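Local coordinates for DNA polymerase sliding clamp (Archaeoglobus fulgidus, PDB 1RWZ), which forms a homotrimeric ring that encircles DNA and probably serves as a moving platform tethering the polymerase and other replication proteins to it, at residues A25-V39 with D112-E124. Residues are numbered along the deposited sequence; the frame is centred on the assembly and turned at random.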
loop_
_atom_site.group_PDB
_atom_site.type_symbol
_atom_site.label_atom_id
_atom_site.label_comp_id
_atom_site.label_asym_id
_atom_site.label_seq_id
_atom_site.Cartn_x
_atom_site.Cartn_y
_atom_site.Cartn_z
ATOM N N ALA A 25 -3.509 30.531 -1.337
ATOM C CA ALA A 25 -2.861 31.075 -2.518
ATOM C C ALA A 25 -3.803 31.857 -3.411
ATOM O O ALA A 25 -5.016 31.631 -3.410
ATOM C CB ALA A 25 -2.213 29.944 -3.317
ATOM N N ARG A 26 -3.237 32.792 -4.168
ATOM C CA ARG A 26 -4.016 33.581 -5.106
ATOM C C ARG A 26 -3.983 32.828 -6.426
ATOM O O ARG A 26 -2.910 32.448 -6.895
ATOM C CB ARG A 26 -3.396 34.961 -5.337
ATOM C CG ARG A 26 -3.536 35.955 -4.197
ATOM C CD ARG A 26 -3.192 37.357 -4.706
ATOM N NE ARG A 26 -3.060 38.337 -3.632
ATOM C CZ ARG A 26 -2.153 38.258 -2.664
ATOM N NH1 ARG A 26 -1.303 37.243 -2.640
ATOM N NH2 ARG A 26 -2.094 39.194 -1.726
ATOM N N ILE A 27 -5.149 32.607 -7.018
ATOM C CA ILE A 27 -5.231 31.915 -8.299
ATOM C C ILE A 27 -5.735 32.914 -9.327
ATOM O O ILE A 27 -6.814 33.484 -9.173
ATOM C CB ILE A 27 -6.212 30.728 -8.250
ATOM C CG1 ILE A 27 -5.823 29.775 -7.117
ATOM C CG2 ILE A 27 -6.221 30.015 -9.598
ATOM C CD1 ILE A 27 -4.422 29.248 -7.201
ATOM N N HIS A 28 -4.948 33.124 -10.375
ATOM C CA HIS A 28 -5.306 34.066 -11.421
ATOM C C HIS A 28 -5.855 33.359 -12.648
ATOM O O HIS A 28 -5.212 32.461 -13.194
ATOM C CB HIS A 28 -4.078 34.874 -11.853
ATOM C CG HIS A 28 -3.383 35.578 -10.729
ATOM N ND1 HIS A 28 -3.792 36.804 -10.251
ATOM C CD2 HIS A 28 -2.315 35.218 -9.979
ATOM C CE1 HIS A 28 -3.006 37.169 -9.253
ATOM N NE2 HIS A 28 -2.103 36.224 -9.068
ATOM N N PHE A 29 -7.048 33.757 -13.071
ATOM C CA PHE A 29 -7.633 33.204 -14.278
ATOM C C PHE A 29 -7.425 34.290 -15.321
ATOM O O PHE A 29 -8.158 35.284 -15.365
ATOM C CB PHE A 29 -9.118 32.903 -14.091
ATOM C CG PHE A 29 -9.377 31.669 -13.281
ATOM C CD1 PHE A 29 -9.380 31.721 -11.891
ATOM C CD2 PHE A 29 -9.573 30.443 -13.907
ATOM C CE1 PHE A 29 -9.574 30.564 -11.135
ATOM C CE2 PHE A 29 -9.769 29.281 -13.162
ATOM C CZ PHE A 29 -9.769 29.341 -11.774
ATOM N N LEU A 30 -6.394 34.105 -16.138
ATOM C CA LEU A 30 -6.040 35.069 -17.173
ATOM C C LEU A 30 -6.549 34.628 -18.534
ATOM O O LEU A 30 -6.938 33.479 -18.716
ATOM C CB LEU A 30 -4.520 35.226 -17.223
ATOM C CG LEU A 30 -3.819 35.438 -15.878
ATOM C CD1 LEU A 30 -2.316 35.446 -16.095
ATOM C CD2 LEU A 30 -4.286 36.739 -15.242
ATOM N N GLU A 31 -6.545 35.543 -19.496
ATOM C CA GLU A 31 -7.008 35.203 -20.831
ATOM C C GLU A 31 -6.194 34.041 -21.398
ATOM O O GLU A 31 -6.732 33.177 -22.092
ATOM C CB GLU A 31 -6.902 36.416 -21.759
ATOM C CG GLU A 31 -7.881 37.535 -21.424
ATOM C CD GLU A 31 -9.338 37.137 -21.635
ATOM O OE1 GLU A 31 -10.229 37.923 -21.242
ATOM O OE2 GLU A 31 -9.599 36.049 -22.194
ATOM N N LYS A 32 -4.904 34.016 -21.076
ATOM C CA LYS A 32 -4.005 32.977 -21.570
ATOM C C LYS A 32 -4.059 31.666 -20.781
ATOM O O LYS A 32 -3.536 30.643 -21.234
ATOM C CB LYS A 32 -2.567 33.507 -21.584
ATOM C CG LYS A 32 -1.941 33.673 -20.200
ATOM C CD LYS A 32 -1.203 35.009 -20.054
ATOM C CE LYS A 32 -2.131 36.134 -19.573
ATOM N NZ LYS A 32 -3.293 36.407 -20.473
ATOM N N GLY A 33 -4.684 31.696 -19.606
ATOM C CA GLY A 33 -4.780 30.490 -18.796
ATOM C C GLY A 33 -4.673 30.758 -17.306
ATOM O O GLY A 33 -4.738 31.906 -16.863
ATOM N N LEU A 34 -4.506 29.692 -16.528
ATOM C CA LEU A 34 -4.398 29.809 -15.079
ATOM C C LEU A 34 -2.958 30.021 -14.627
ATOM O O LEU A 34 -2.030 29.398 -15.146
ATOM C CB LEU A 34 -4.981 28.551 -14.419
ATOM C CG LEU A 34 -5.002 28.445 -12.889
ATOM C CD1 LEU A 34 -6.082 27.457 -12.475
ATOM C CD2 LEU A 34 -3.640 28.003 -12.365
ATOM N N HIS A 35 -2.776 30.916 -13.659
ATOM C CA HIS A 35 -1.456 31.209 -13.120
ATOM C C HIS A 35 -1.523 31.351 -11.604
ATOM O O HIS A 35 -2.487 31.897 -11.074
ATOM C CB HIS A 35 -0.913 32.515 -13.710
ATOM C CG HIS A 35 0.411 32.924 -13.143
ATOM N ND1 HIS A 35 1.598 32.323 -13.509
ATOM C CD2 HIS A 35 0.732 33.843 -12.199
ATOM C CE1 HIS A 35 2.590 32.853 -12.816
ATOM N NE2 HIS A 35 2.092 33.776 -12.013
ATOM N N SER A 36 -0.505 30.849 -10.914
ATOM C CA SER A 36 -0.435 30.960 -9.459
ATOM C C SER A 36 1.014 30.833 -9.010
ATOM O O SER A 36 1.751 29.981 -9.500
ATOM C CB SER A 36 -1.280 29.877 -8.781
ATOM O OG SER A 36 -1.316 30.072 -7.372
ATOM N N ARG A 37 1.424 31.689 -8.080
ATOM C CA ARG A 37 2.793 31.658 -7.582
ATOM C C ARG A 37 2.765 31.877 -6.075
ATOM O O ARG A 37 1.892 32.585 -5.563
ATOM C CB ARG A 37 3.622 32.754 -8.252
ATOM C CG ARG A 37 3.206 34.153 -7.838
ATOM C CD ARG A 37 3.975 35.231 -8.574
ATOM N NE ARG A 37 3.516 35.394 -9.948
ATOM C CZ ARG A 37 3.827 36.436 -10.709
ATOM N NH1 ARG A 37 4.593 37.401 -10.220
ATOM N NH2 ARG A 37 3.377 36.513 -11.954
ATOM N N ALA A 38 3.709 31.262 -5.369
ATOM C CA ALA A 38 3.776 31.388 -3.918
ATOM C C ALA A 38 5.139 30.981 -3.369
ATOM O O ALA A 38 5.839 30.161 -3.957
ATOM C CB ALA A 38 2.687 30.532 -3.271
ATOM N N VAL A 39 5.503 31.562 -2.230
ATOM C CA VAL A 39 6.766 31.257 -1.571
ATOM C C VAL A 39 6.423 30.618 -0.231
ATOM O O VAL A 39 5.426 30.988 0.389
ATOM C CB VAL A 39 7.587 32.539 -1.324
ATOM C CG1 VAL A 39 8.921 32.188 -0.698
ATOM C CG2 VAL A 39 7.787 33.273 -2.630
ATOM N N ASP A 112 -10.480 36.428 0.741
ATOM C CA ASP A 112 -10.199 37.740 0.179
ATOM C C ASP A 112 -8.727 37.729 -0.225
ATOM O O ASP A 112 -7.849 37.544 0.615
ATOM C CB ASP A 112 -10.471 38.830 1.220
ATOM C CG ASP A 112 -10.047 40.205 0.747
ATOM O OD1 ASP A 112 -10.279 40.530 -0.438
ATOM O OD2 ASP A 112 -9.490 40.966 1.566
ATOM N N PRO A 113 -8.442 37.909 -1.523
ATOM C CA PRO A 113 -7.067 37.913 -2.036
ATOM C C PRO A 113 -6.110 38.784 -1.223
ATOM O O PRO A 113 -4.945 38.433 -1.034
ATOM C CB PRO A 113 -7.240 38.419 -3.466
ATOM C CG PRO A 113 -8.580 37.888 -3.840
ATOM C CD PRO A 113 -9.401 38.182 -2.607
ATOM N N SER A 114 -6.615 39.914 -0.740
ATOM C CA SER A 114 -5.812 40.847 0.043
ATOM C C SER A 114 -5.369 40.268 1.382
ATOM O O SER A 114 -4.313 40.628 1.904
ATOM C CB SER A 114 -6.603 42.133 0.280
ATOM O OG SER A 114 -7.010 42.708 -0.950
ATOM N N ALA A 115 -6.180 39.374 1.937
ATOM C CA ALA A 115 -5.869 38.752 3.217
ATOM C C ALA A 115 -4.736 37.743 3.068
ATOM O O ALA A 115 -4.156 37.291 4.058
ATOM C CB ALA A 115 -7.109 38.069 3.774
ATOM N N ILE A 116 -4.429 37.392 1.824
ATOM C CA ILE A 116 -3.368 36.437 1.535
ATOM C C ILE A 116 -2.038 37.170 1.373
ATOM O O ILE A 116 -2.004 38.314 0.919
ATOM C CB ILE A 116 -3.678 35.649 0.241
ATOM C CG1 ILE A 116 -4.992 34.881 0.410
ATOM C CG2 ILE A 116 -2.537 34.691 -0.080
ATOM C CD1 ILE A 116 -5.391 34.064 -0.806
ATOM N N ARG A 117 -0.951 36.509 1.753
ATOM C CA ARG A 117 0.376 37.101 1.649
ATOM C C ARG A 117 0.615 37.716 0.277
ATOM O O ARG A 117 0.334 37.097 -0.749
ATOM C CB ARG A 117 1.451 36.052 1.930
ATOM C CG ARG A 117 2.856 36.553 1.646
ATOM C CD ARG A 117 3.911 35.522 1.991
ATOM N NE ARG A 117 5.240 35.983 1.596
ATOM C CZ ARG A 117 6.368 35.334 1.864
ATOM N NH1 ARG A 117 6.336 34.190 2.535
ATOM N NH2 ARG A 117 7.529 35.831 1.455
ATOM N N LYS A 118 1.141 38.939 0.276
ATOM C CA LYS A 118 1.435 39.677 -0.950
ATOM C C LYS A 118 1.945 38.793 -2.078
ATOM O O LYS A 118 2.746 37.885 -1.861
ATOM C CB LYS A 118 2.471 40.773 -0.669
ATOM C CG LYS A 118 1.930 41.984 0.075
ATOM C CD LYS A 118 0.983 42.791 -0.803
ATOM C CE LYS A 118 0.513 44.056 -0.098
ATOM N NZ LYS A 118 -0.382 44.877 -0.964
ATOM N N GLU A 119 1.473 39.073 -3.287
ATOM C CA GLU A 119 1.878 38.321 -4.467
ATOM C C GLU A 119 3.382 38.508 -4.674
ATOM O O GLU A 119 3.856 39.632 -4.842
ATOM C CB GLU A 119 1.118 38.840 -5.688
ATOM C CG GLU A 119 1.186 37.944 -6.908
ATOM C CD GLU A 119 0.367 36.680 -6.749
ATOM O OE1 GLU A 119 0.213 35.951 -7.747
ATOM O OE2 GLU A 119 -0.124 36.413 -5.632
ATOM N N PRO A 120 4.153 37.408 -4.662
ATOM C CA PRO A 120 5.606 37.482 -4.851
ATOM C C PRO A 120 6.018 37.749 -6.297
ATOM O O PRO A 120 5.289 37.417 -7.231
ATOM C CB PRO A 120 6.082 36.120 -4.359
ATOM C CG PRO A 120 4.965 35.222 -4.786
ATOM C CD PRO A 120 3.732 36.021 -4.394
ATOM N N ARG A 121 7.188 38.355 -6.476
ATOM C CA ARG A 121 7.698 38.654 -7.809
ATOM C C ARG A 121 8.589 37.519 -8.304
ATOM O O ARG A 121 9.266 36.862 -7.517
ATOM C CB ARG A 121 8.501 39.960 -7.803
ATOM C CG ARG A 121 7.674 41.215 -7.558
ATOM C CD ARG A 121 8.523 42.468 -7.735
ATOM N NE ARG A 121 7.742 43.694 -7.581
ATOM C CZ ARG A 121 8.234 44.919 -7.742
ATOM N NH1 ARG A 121 9.511 45.088 -8.066
ATOM N NH2 ARG A 121 7.450 45.976 -7.582
ATOM N N ILE A 122 8.581 37.294 -9.613
ATOM C CA ILE A 122 9.398 36.244 -10.210
ATOM C C ILE A 122 10.822 36.753 -10.413
ATOM O O ILE A 122 11.048 37.720 -11.138
ATOM C CB ILE A 122 8.827 35.801 -11.575
ATOM C CG1 ILE A 122 7.410 35.250 -11.390
ATOM C CG2 ILE A 122 9.732 34.745 -12.200
ATOM C CD1 ILE A 122 6.714 34.892 -12.686
ATOM N N PRO A 123 11.805 36.101 -9.776
ATOM C CA PRO A 123 13.204 36.521 -9.914
ATOM C C PRO A 123 13.727 36.361 -11.340
ATOM O O PRO A 123 13.503 35.336 -11.975
ATOM C CB PRO A 123 13.930 35.614 -8.922
ATOM C CG PRO A 123 13.114 34.356 -8.970
ATOM C CD PRO A 123 11.698 34.890 -8.941
ATOM N N GLU A 124 14.409 37.386 -11.846
ATOM C CA GLU A 124 14.966 37.338 -13.195
ATOM C C GLU A 124 16.349 36.704 -13.132
ATOM O O GLU A 124 17.365 37.360 -13.369
ATOM C CB GLU A 124 15.065 38.745 -13.793
ATOM C CG GLU A 124 13.720 39.394 -14.073
ATOM C CD GLU A 124 13.856 40.737 -14.765
ATOM O OE1 GLU A 124 14.494 41.645 -14.187
ATOM O OE2 GLU A 124 13.328 40.884 -15.890
HETATM O O HOH W 1 -0.549 33.616 -7.580
HETATM O O HOH W 2 -2.123 42.294 -1.615
HETATM O O HOH W 3 7.118 39.070 -11.262
#
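Glu119 reaches from the linker between the two clamp domains onto the hairpin of strands 25-30 and 33-39, where Arg26 and His28 share its carboxylate. OE1 accepts a bond from His28 NE2 (2.7 Å), the oxygen lying at the edge of the imidazole, near its plane, while the donor stands above the carboxylate. The other oxygen, OE2, forms a longer, weak salt bridge with Arg26 NH1 at 3.3 Å. A bend at chi2 (72°) brings the acid's end to both partners. Water 1 accepts from Arg37 N and lies within bonding distance of Arg26 O and Glu119 OE1, linking both strands to the acid.

Arginine suits position 26 because its long, extended chain carries a flat group with several N-H donors to the linker backbone: NH1 makes a short, nearly straight bond to Arg117 O (2.5 Å, 176°) from above that carbonyl's plane, NH2 a weak one to Ile116 O, while Ile116 CB packs on one face. Farther along, the apolar ring of Pro120 lies against Val39, CB to CG2 3.7 Å. Arg37 is held flat by its in-plane NE bond to His35 NE2, with Ile122 CD1 over its guanidinium.

Exposed Lys118 and Ile122 mark the looser side: water 2 joins Lys118 NZ, and water 3 Ile122 N, only weakly to Arg26 NH2 and Arg37 NH1 respectively. A linker without strand pairing is thus fastened largely by side-chain bonds, several from arginine to its carbonyls, and nearby arginines would be expected to keep Glu119 ionised.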